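Local coordinates for cyclic AMP receptor protein (PDB 4EV0) that activates transcription from several promoters in a cAMP-dependent manner, binding DNA as a homodimer, at residues B[15-20]-B[106-111]; B[21-26]-B[102-107]. One frame throughout, in Å; residues are numbered along the deposited sequence.

Both contacts lie at one end of the cyclic nucleotide-binding domain, their centres about 9 Å apart, and share helix 102-111. In interaction 1 helix 12-19 runs back along that helix; it is followed by Y21 and then Q23 of strand 23-27, which supply interaction 2. Between the paired segments the chain builds most of the domain's antiparallel sheets and returns along strand 95-101 into helix 102-111. The contacts meet where L108 CD1 packs 3.7 Å from Y21 CE1. Together they bring helix 12-19 and strand 23-27 against helix 102-111, which is followed in the chain by the long helix 114-135 and is touched by the second subunit as well.

Interaction 1. Residues B[15-20]-B[106-111]; sequences VDLALS and LALIRR
Both L17 and L108 swing CG anti to their own backbone N, L17 with chi1 -169° and L108 with chi1 171°, which carries their branches toward the facing helix. R111 takes another course: its CG stands beside the backbone N, and bends at chi2 and chi3 fold the chain so that its guanidinium comes to the isobutyl end of L17. The short segments of helix 12-19 and helix 102-111 run nearly antiparallel, at 163°, with axes 10.7 Å apart, the distance that these side chains span. L108 sends out one branch, CD1, which rests 3.9 Å from A18 CA and 4.2 Å from L17 CD2. The small methyl of A18 suits this place because it lets the leucine come down close to the backbone of the opposing helix; F7 packs against the same alanine. Farther along, L17 meets R111 obliquely. Its CD1 lies over one face of the guanidinium, offset toward the rim, while L17 CG is 3.8 Å from R111 NH2. No hydrogen bond crosses the contact. The polar work stays within 15-20, where S20 OG donates to L17 O at 2.7 Å; that carbonyl also accepts from S20 N, so two bonds grip it. L17 also touches L112. The chemistry is therefore apolar at the buried leucine and mixed at the solvent-facing side, where arginine is apt: a flat guanidinium can lie against a hydrocarbon while the residue remains exposed.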
ATOM      1  N   VAL B  15       0.917   9.315 -31.266  1.00 65.59           N
ATOM      2  CA  VAL B  15       1.874   9.808 -30.281  1.00 65.30           C
ATOM      3  C   VAL B  15       2.286  11.256 -30.617  1.00 66.05           C
ATOM      4  O   VAL B  15       2.344  12.122 -29.740  1.00 62.09           O
ATOM      5  CB  VAL B  15       3.129   8.890 -30.206  1.00 68.67           C
ATOM      6  CG1 VAL B  15       4.137   9.416 -29.196  1.00 65.98           C
ATOM      7  CG2 VAL B  15       2.727   7.455 -29.874  1.00 69.52           C
ATOM      8  N   ASP B  16       2.564  11.508 -31.891  1.00 80.07           N
ATOM      9  CA  ASP B  16       2.911  12.845 -32.347  1.00 80.16           C
ATOM     10  C   ASP B  16       1.768  13.813 -32.048  1.00 77.76           C
ATOM     11  O   ASP B  16       1.977  14.924 -31.556  1.00 75.54           O
ATOM     12  CB  ASP B  16       3.211  12.820 -33.849  1.00 83.31           C
ATOM     13  CG  ASP B  16       4.323  11.847 -34.207  1.00 88.84           C
ATOM     14  OD1 ASP B  16       5.147  11.528 -33.318  1.00 89.18           O
ATOM     15  OD2 ASP B  16       4.376  11.403 -35.375  1.00 92.41           O
ATOM     16  N   LEU B  17       0.555  13.361 -32.330  1.00 77.85           N
ATOM     17  CA  LEU B  17      -0.646  14.131 -32.054  1.00 79.27           C
ATOM     18  C   LEU B  17      -0.732  14.504 -30.575  1.00 75.06           C
ATOM     19  O   LEU B  17      -0.946  15.664 -30.228  1.00 74.71           O
ATOM     20  CB  LEU B  17      -1.869  13.307 -32.483  1.00 81.13           C
ATOM     21  CG  LEU B  17      -3.289  13.870 -32.573  1.00 83.44           C
ATOM     22  CD1 LEU B  17      -4.144  12.912 -33.402  1.00 85.82           C
ATOM     23  CD2 LEU B  17      -3.920  14.050 -31.202  1.00 80.55           C
ATOM     24  N   ALA B  18      -0.563  13.512 -29.710  1.00 65.56           N
ATOM     25  CA  ALA B  18      -0.642  13.732 -28.267  1.00 63.04           C
ATOM     26  C   ALA B  18       0.428  14.715 -27.757  1.00 59.92           C
ATOM     27  O   ALA B  18       0.126  15.635 -26.993  1.00 59.32           O
ATOM     28  CB  ALA B  18      -0.576  12.398 -27.519  1.00 59.82           C
ATOM     29  N   LEU B  19       1.668  14.542 -28.207  1.00 63.47           N
ATOM     30  CA  LEU B  19       2.774  15.390 -27.769  1.00 66.63           C
ATOM     31  C   LEU B  19       2.581  16.877 -28.075  1.00 68.46           C
ATOM     32  O   LEU B  19       3.215  17.729 -27.443  1.00 66.63           O
ATOM     33  CB  LEU B  19       4.084  14.898 -28.385  1.00 69.14           C
ATOM     34  CG  LEU B  19       4.602  13.624 -27.721  1.00 67.95           C
ATOM     35  CD1 LEU B  19       5.821  13.084 -28.444  1.00 70.73           C
ATOM     36  CD2 LEU B  19       4.917  13.913 -26.262  1.00 64.51           C
ATOM     37  N   SER B  20       1.701  17.186 -29.033  1.00 67.40           N
ATOM     38  CA  SER B  20       1.520  18.564 -29.502  1.00 68.67           C
ATOM     39  C   SER B  20       0.726  19.420 -28.516  1.00 68.16           C
ATOM     40  O   SER B  20       0.681  20.649 -28.648  1.00 70.20           O
ATOM     41  CB  SER B  20       0.872  18.600 -30.894  1.00 70.89           C
ATOM     42  OG  SER B  20      -0.510  18.264 -30.857  1.00 70.82           O
ATOM     43  N   LEU B 106      -7.979  17.898 -21.271  1.00 68.88           N
ATOM     44  CA  LEU B 106      -9.404  17.692 -21.536  1.00 74.10           C
ATOM     45  C   LEU B 106      -9.741  17.652 -23.030  1.00 77.05           C
ATOM     46  O   LEU B 106     -10.614  16.898 -23.469  1.00 78.19           O
ATOM     47  CB  LEU B 106     -10.238  18.783 -20.852  1.00 75.65           C
ATOM     48  CG  LEU B 106     -10.346  18.628 -19.334  1.00 76.38           C
ATOM     49  CD1 LEU B 106     -11.254  19.694 -18.751  1.00 81.12           C
ATOM     50  CD2 LEU B 106     -10.860  17.247 -19.000  1.00 73.57           C
ATOM     51  N   ALA B 107      -9.051  18.472 -23.808  1.00 71.06           N
ATOM     52  CA  ALA B 107      -9.273  18.466 -25.245  1.00 74.43           C
ATOM     53  C   ALA B 107      -8.560  17.271 -25.887  1.00 72.01           C
ATOM     54  O   ALA B 107      -9.033  16.728 -26.891  1.00 73.55           O
ATOM     55  CB  ALA B 107      -8.834  19.797 -25.882  1.00 72.31           C
ATOM     56  N   LEU B 108      -7.435  16.855 -25.303  1.00 67.52           N
ATOM     57  CA  LEU B 108      -6.679  15.725 -25.848  1.00 66.89           C
ATOM     58  C   LEU B 108      -7.414  14.377 -25.745  1.00 67.65           C
ATOM     59  O   LEU B 108      -7.463  13.612 -26.710  1.00 67.52           O
ATOM     60  CB  LEU B 108      -5.302  15.612 -25.196  1.00 62.91           C
ATOM     61  CG  LEU B 108      -4.524  14.332 -25.540  1.00 61.37           C
ATOM     62  CD1 LEU B 108      -4.299  14.227 -27.050  1.00 61.40           C
ATOM     63  CD2 LEU B 108      -3.189  14.272 -24.782  1.00 59.65           C
ATOM     64  N   ILE B 109      -7.967  14.075 -24.574  1.00 60.87           N
ATOM     65  CA  ILE B 109      -8.620  12.776 -24.388  1.00 62.75           C
ATOM     66  C   ILE B 109      -9.871  12.648 -25.252  1.00 66.28           C
ATOM     67  O   ILE B 109     -10.284  11.540 -25.577  1.00 66.59           O
ATOM     68  CB  ILE B 109      -8.930  12.464 -22.910  1.00 58.31           C
ATOM     69  CG1 ILE B 109      -9.967  13.428 -22.349  1.00 60.36           C
ATOM     70  CG2 ILE B 109      -7.648  12.498 -22.084  1.00 55.03           C
ATOM     71  CD1 ILE B 109     -10.479  13.019 -20.998  1.00 61.77           C
ATOM     72  N   ARG B 110     -10.444  13.787 -25.649  1.00 75.56           N
ATOM     73  CA  ARG B 110     -11.591  13.800 -26.569  1.00 77.74           C
ATOM     74  C   ARG B 110     -11.199  13.278 -27.945  1.00 78.27           C
ATOM     75  O   ARG B 110     -12.016  12.692 -28.649  1.00 80.66           O
ATOM     76  CB  ARG B 110     -12.195  15.196 -26.693  1.00 81.46           C
ATOM     77  CG  ARG B 110     -13.121  15.569 -25.556  1.00 86.47           C
ATOM     78  CD  ARG B 110     -13.820  16.905 -25.831  1.00 94.43           C
ATOM     79  NE  ARG B 110     -15.156  16.918 -25.237  1.00101.69           N
ATOM     80  CZ  ARG B 110     -16.155  17.703 -25.635  1.00108.28           C
ATOM     81  NH1 ARG B 110     -15.972  18.558 -26.634  1.00113.23           N
ATOM     82  NH2 ARG B 110     -17.336  17.634 -25.033  1.00109.82           N
ATOM     83  N   ARG B 111      -9.942  13.499 -28.312  1.00 75.66           N
ATOM     84  CA  ARG B 111      -9.379  12.917 -29.524  1.00 77.62           C
ATOM     85  C   ARG B 111      -8.740  11.537 -29.284  1.00 74.51           C
ATOM     86  O   ARG B 111      -8.845  10.663 -30.143  1.00 75.17           O
ATOM     87  CB  ARG B 111      -8.380  13.878 -30.187  1.00 81.63           C
ATOM     88  CG  ARG B 111      -9.057  14.972 -31.026  1.00 87.56           C
ATOM     89  CD  ARG B 111      -8.582  14.963 -32.475  1.00 90.50           C
ATOM     90  NE  ARG B 111      -7.305  15.656 -32.619  1.00 91.40           N
ATOM     91  CZ  ARG B 111      -6.750  15.981 -33.785  1.00 95.59           C
ATOM     92  NH1 ARG B 111      -7.356  15.675 -34.928  1.00 99.02           N
ATOM     93  NH2 ARG B 111      -5.585  16.620 -33.812  1.00 94.72           N
TER

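Interaction 2. Residues B[21-26]-B[102-107]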
ATOM      1  N   TYR B  21       0.097  18.763 -27.537  1.00 66.54           N
ATOM      2  CA  TYR B  21      -0.651  19.466 -26.493  1.00 66.16           C
ATOM      3  C   TYR B  21       0.248  19.922 -25.318  1.00 63.77           C
ATOM      4  O   TYR B  21      -0.177  20.679 -24.438  1.00 61.81           O
ATOM      5  CB  TYR B  21      -1.795  18.581 -25.992  1.00 64.71           C
ATOM      6  CG  TYR B  21      -2.937  18.396 -26.974  1.00 67.49           C
ATOM      7  CD1 TYR B  21      -2.827  17.526 -28.056  1.00 67.98           C
ATOM      8  CD2 TYR B  21      -4.145  19.063 -26.796  1.00 68.31           C
ATOM      9  CE1 TYR B  21      -3.880  17.348 -28.949  1.00 68.88           C
ATOM     10  CE2 TYR B  21      -5.202  18.889 -27.683  1.00 71.24           C
ATOM     11  CZ  TYR B  21      -5.062  18.033 -28.756  1.00 72.25           C
ATOM     12  OH  TYR B  21      -6.111  17.865 -29.637  1.00 76.30           O
ATOM     13  N   PHE B  22       1.495  19.456 -25.323  1.00 61.47           N
ATOM     14  CA  PHE B  22       2.418  19.679 -24.213  1.00 62.79           C
ATOM     15  C   PHE B  22       3.186  21.009 -24.330  1.00 66.00           C
ATOM     16  O   PHE B  22       3.299  21.594 -25.412  1.00 66.44           O
ATOM     17  CB  PHE B  22       3.406  18.524 -24.119  1.00 61.25           C
ATOM     18  CG  PHE B  22       2.831  17.286 -23.524  1.00 60.00           C
ATOM     19  CD1 PHE B  22       1.905  16.527 -24.222  1.00 60.61           C
ATOM     20  CD2 PHE B  22       3.224  16.861 -22.263  1.00 57.77           C
ATOM     21  CE1 PHE B  22       1.370  15.365 -23.657  1.00 59.65           C
ATOM     22  CE2 PHE B  22       2.696  15.714 -21.706  1.00 56.37           C
ATOM     23  CZ  PHE B  22       1.773  14.969 -22.405  1.00 56.82           C
ATOM     24  N   GLN B  23       3.694  21.480 -23.197  1.00 69.60           N
ATOM     25  CA  GLN B  23       4.483  22.700 -23.143  1.00 70.53           C
ATOM     26  C   GLN B  23       5.807  22.365 -22.479  1.00 71.20           C
ATOM     27  O   GLN B  23       5.859  21.559 -21.538  1.00 68.72           O
ATOM     28  CB  GLN B  23       3.734  23.781 -22.362  1.00 70.58           C
ATOM     29  CG  GLN B  23       2.328  24.010 -22.908  1.00 73.70           C
ATOM     30  CD  GLN B  23       1.608  25.206 -22.309  1.00 77.19           C
ATOM     31  OE1 GLN B  23       2.214  26.068 -21.667  1.00 78.10           O
ATOM     32  NE2 GLN B  23       0.291  25.262 -22.527  1.00 76.90           N
ATOM     33  N   ARG B  24       6.878  22.963 -22.984  1.00 86.28           N
ATOM     34  CA  ARG B  24       8.208  22.707 -22.459  1.00 86.34           C
ATOM     35  C   ARG B  24       8.460  23.533 -21.195  1.00 85.40           C
ATOM     36  O   ARG B  24       8.177  24.722 -21.164  1.00 88.22           O
ATOM     37  CB  ARG B  24       9.252  23.013 -23.534  1.00 90.32           C
ATOM     38  CG  ARG B  24       9.032  22.248 -24.847  1.00 93.48           C
ATOM     39  CD  ARG B  24      10.041  22.673 -25.921  1.00 98.59           C
ATOM     40  NE  ARG B  24      10.309  21.604 -26.888  1.00100.08           N
ATOM     41  CZ  ARG B  24       9.973  21.644 -28.176  1.00 99.30           C
ATOM     42  NH1 ARG B  24       9.350  22.703 -28.663  1.00 98.83           N
ATOM     43  NH2 ARG B  24      10.268  20.625 -28.976  1.00100.09           N
ATOM     44  N   ARG B  25       8.960  22.884 -20.146  1.00 66.37           N
ATOM     45  CA  ARG B  25       9.360  23.565 -18.913  1.00 67.05           C
ATOM     46  C   ARG B  25      10.726  23.022 -18.466  1.00 69.33           C
ATOM     47  O   ARG B  25      10.968  21.814 -18.530  1.00 66.58           O
ATOM     48  CB  ARG B  25       8.319  23.367 -17.801  1.00 64.52           C
ATOM     49  CG  ARG B  25       6.908  23.929 -18.091  1.00 65.95           C
ATOM     50  CD  ARG B  25       6.859  25.437 -17.879  1.00 67.40           C
ATOM     51  NE  ARG B  25       5.501  25.987 -17.811  1.00 66.93           N
ATOM     52  CZ  ARG B  25       4.800  26.403 -18.864  1.00 69.87           C
ATOM     53  NH1 ARG B  25       5.305  26.294 -20.088  1.00 70.46           N
ATOM     54  NH2 ARG B  25       3.586  26.919 -18.697  1.00 70.89           N
ATOM     55  N   LEU B  26      11.614  23.917 -18.031  1.00 82.26           N
ATOM     56  CA  LEU B  26      12.979  23.534 -17.657  1.00 82.09           C
ATOM     57  C   LEU B  26      13.273  23.741 -16.172  1.00 82.97           C
ATOM     58  O   LEU B  26      12.970  24.799 -15.611  1.00 82.29           O
ATOM     59  CB  LEU B  26      14.013  24.292 -18.495  1.00 89.10           C
ATOM     60  CG  LEU B  26      14.302  23.795 -19.916  1.00 93.54           C
ATOM     61  CD1 LEU B  26      13.105  23.977 -20.849  1.00 89.66           C
ATOM     62  CD2 LEU B  26      15.542  24.494 -20.492  1.00 96.49           C
ATOM     63  N   ARG B 102      -4.486  21.189 -17.527  1.00 67.05           N
ATOM     64  CA  ARG B 102      -5.767  20.515 -17.382  1.00 69.32           C
ATOM     65  C   ARG B 102      -6.690  20.756 -18.588  1.00 74.51           C
ATOM     66  O   ARG B 102      -7.317  19.822 -19.097  1.00 72.04           O
ATOM     67  CB  ARG B 102      -6.442  20.931 -16.076  1.00 72.48           C
ATOM     68  CG  ARG B 102      -7.622  20.057 -15.726  1.00 75.78           C
ATOM     69  CD  ARG B 102      -8.200  20.388 -14.368  1.00 77.38           C
ATOM     70  NE  ARG B 102      -9.630  20.102 -14.348  1.00 80.14           N
ATOM     71  CZ  ARG B 102     -10.170  18.916 -14.066  1.00 81.48           C
ATOM     72  NH1 ARG B 102      -9.404  17.873 -13.747  1.00 77.44           N
ATOM     73  NH2 ARG B 102     -11.491  18.778 -14.090  1.00 83.19           N
ATOM     74  N   GLU B 103      -6.756  22.003 -19.051  1.00 92.09           N
ATOM     75  CA  GLU B 103      -7.600  22.336 -20.196  1.00 95.01           C
ATOM     76  C   GLU B 103      -7.105  21.665 -21.477  1.00 93.06           C
ATOM     77  O   GLU B 103      -7.903  21.289 -22.333  1.00 94.63           O
ATOM     78  CB  GLU B 103      -7.714  23.856 -20.392  1.00 99.64           C
ATOM     79  CG  GLU B 103      -8.397  24.592 -19.244  1.00103.90           C
ATOM     80  CD  GLU B 103      -9.678  23.903 -18.785  1.00109.77           C
ATOM     81  OE1 GLU B 103     -10.718  24.039 -19.474  1.00110.67           O
ATOM     82  OE2 GLU B 103      -9.642  23.213 -17.735  1.00107.34           O
ATOM     83  N   ASP B 104      -5.790  21.504 -21.604  1.00 76.77           N
ATOM     84  CA  ASP B 104      -5.241  20.872 -22.799  1.00 75.14           C
ATOM     85  C   ASP B 104      -5.388  19.363 -22.744  1.00 74.50           C
ATOM     86  O   ASP B 104      -5.554  18.708 -23.776  1.00 75.92           O
ATOM     87  CB  ASP B 104      -3.786  21.268 -23.006  1.00 75.17           C
ATOM     88  CG  ASP B 104      -3.632  22.733 -23.348  1.00 78.96           C
ATOM     89  OD1 ASP B 104      -4.348  23.213 -24.258  1.00 80.48           O
ATOM     90  OD2 ASP B 104      -2.804  23.404 -22.700  1.00 77.79           O
ATOM     91  N   TYR B 105      -5.335  18.821 -21.531  1.00 61.46           N
ATOM     92  CA  TYR B 105      -5.586  17.413 -21.310  1.00 60.56           C
ATOM     93  C   TYR B 105      -7.034  17.056 -21.689  1.00 62.67           C
ATOM     94  O   TYR B 105      -7.278  16.048 -22.356  1.00 62.57           O
ATOM     95  CB  TYR B 105      -5.276  17.058 -19.847  1.00 58.55           C
ATOM     96  CG  TYR B 105      -6.039  15.878 -19.325  1.00 57.87           C
ATOM     97  CD1 TYR B 105      -5.543  14.584 -19.470  1.00 56.27           C
ATOM     98  CD2 TYR B 105      -7.255  16.048 -18.680  1.00 59.79           C
ATOM     99  CE1 TYR B 105      -6.243  13.492 -18.995  1.00 56.18           C
ATOM    100  CE2 TYR B 105      -7.974  14.953 -18.196  1.00 61.22           C
ATOM    101  CZ  TYR B 105      -7.461  13.678 -18.353  1.00 58.99           C
ATOM    102  OH  TYR B 105      -8.170  12.594 -17.879  1.00 59.40           O
ATOM    103  N   LEU B 106      -7.979  17.898 -21.271  1.00 68.88           N
ATOM    104  CA  LEU B 106      -9.404  17.692 -21.536  1.00 74.10           C
ATOM    105  C   LEU B 106      -9.741  17.652 -23.030  1.00 77.05           C
ATOM    106  O   LEU B 106     -10.614  16.898 -23.469  1.00 78.19           O
ATOM    107  CB  LEU B 106     -10.238  18.783 -20.852  1.00 75.65           C
ATOM    108  CG  LEU B 106     -10.346  18.628 -19.334  1.00 76.38           C
ATOM    109  CD1 LEU B 106     -11.254  19.694 -18.751  1.00 81.12           C
ATOM    110  CD2 LEU B 106     -10.860  17.247 -19.000  1.00 73.57           C
ATOM    111  N   ALA B 107      -9.051  18.472 -23.808  1.00 71.06           N
ATOM    112  CA  ALA B 107      -9.273  18.466 -25.245  1.00 74.43           C
ATOM    113  C   ALA B 107      -8.560  17.271 -25.887  1.00 72.01           C
ATOM    114  O   ALA B 107      -9.033  16.728 -26.891  1.00 73.55           O
ATOM    115  CB  ALA B 107      -8.834  19.797 -25.882  1.00 72.31           C
TER
HETATM  116  O   HOH W   1      -0.459  21.728 -22.212  1.00 48.40           O
HETATM  117  O   HOH W   2      -2.600  26.211 -21.779  1.00 58.25           O
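Y21 lays its ring against helix 102-111 and, with D104 and A107, accounts for most of the buried surface. The ring meets the helix obliquely along its CD2-CE2 side: CD2 is 3.4 Å from the carbonyl oxygen D104 O, and CE2 lies 4.2 Å from A107 CB. Alanine suits this spot, since its short methyl adds an apolar touch without pushing the ring off the helix. With L108 at the CE1 side and R111 at the hydroxyl end, the ring lies along about two turns of helix. Trading this tyrosine for an alanine would probably open a gap beside A107 and deprive L108 of its aromatic neighbour. D104 has CG anti to its carbonyl carbon (chi1 -67°), and Q23 crosses its side chain at about a right angle, Q23 NE2 stopping 3.6 Å from D104 OD2. Water joins them instead: one molecule lies 2.9 Å from D104 OD2 and close to Y21 O, while a second donates to OD2 and takes a weak bond from Q23 NE2. Q23, backbone-bonded to A99, belongs to an outermost strand of the domain's antiparallel sheet, which this contact sets beside the helix, away from the cAMP site. Ring packing by Y21 and hydrated polar groups at Q23 and D104 are consistent with a surface contact.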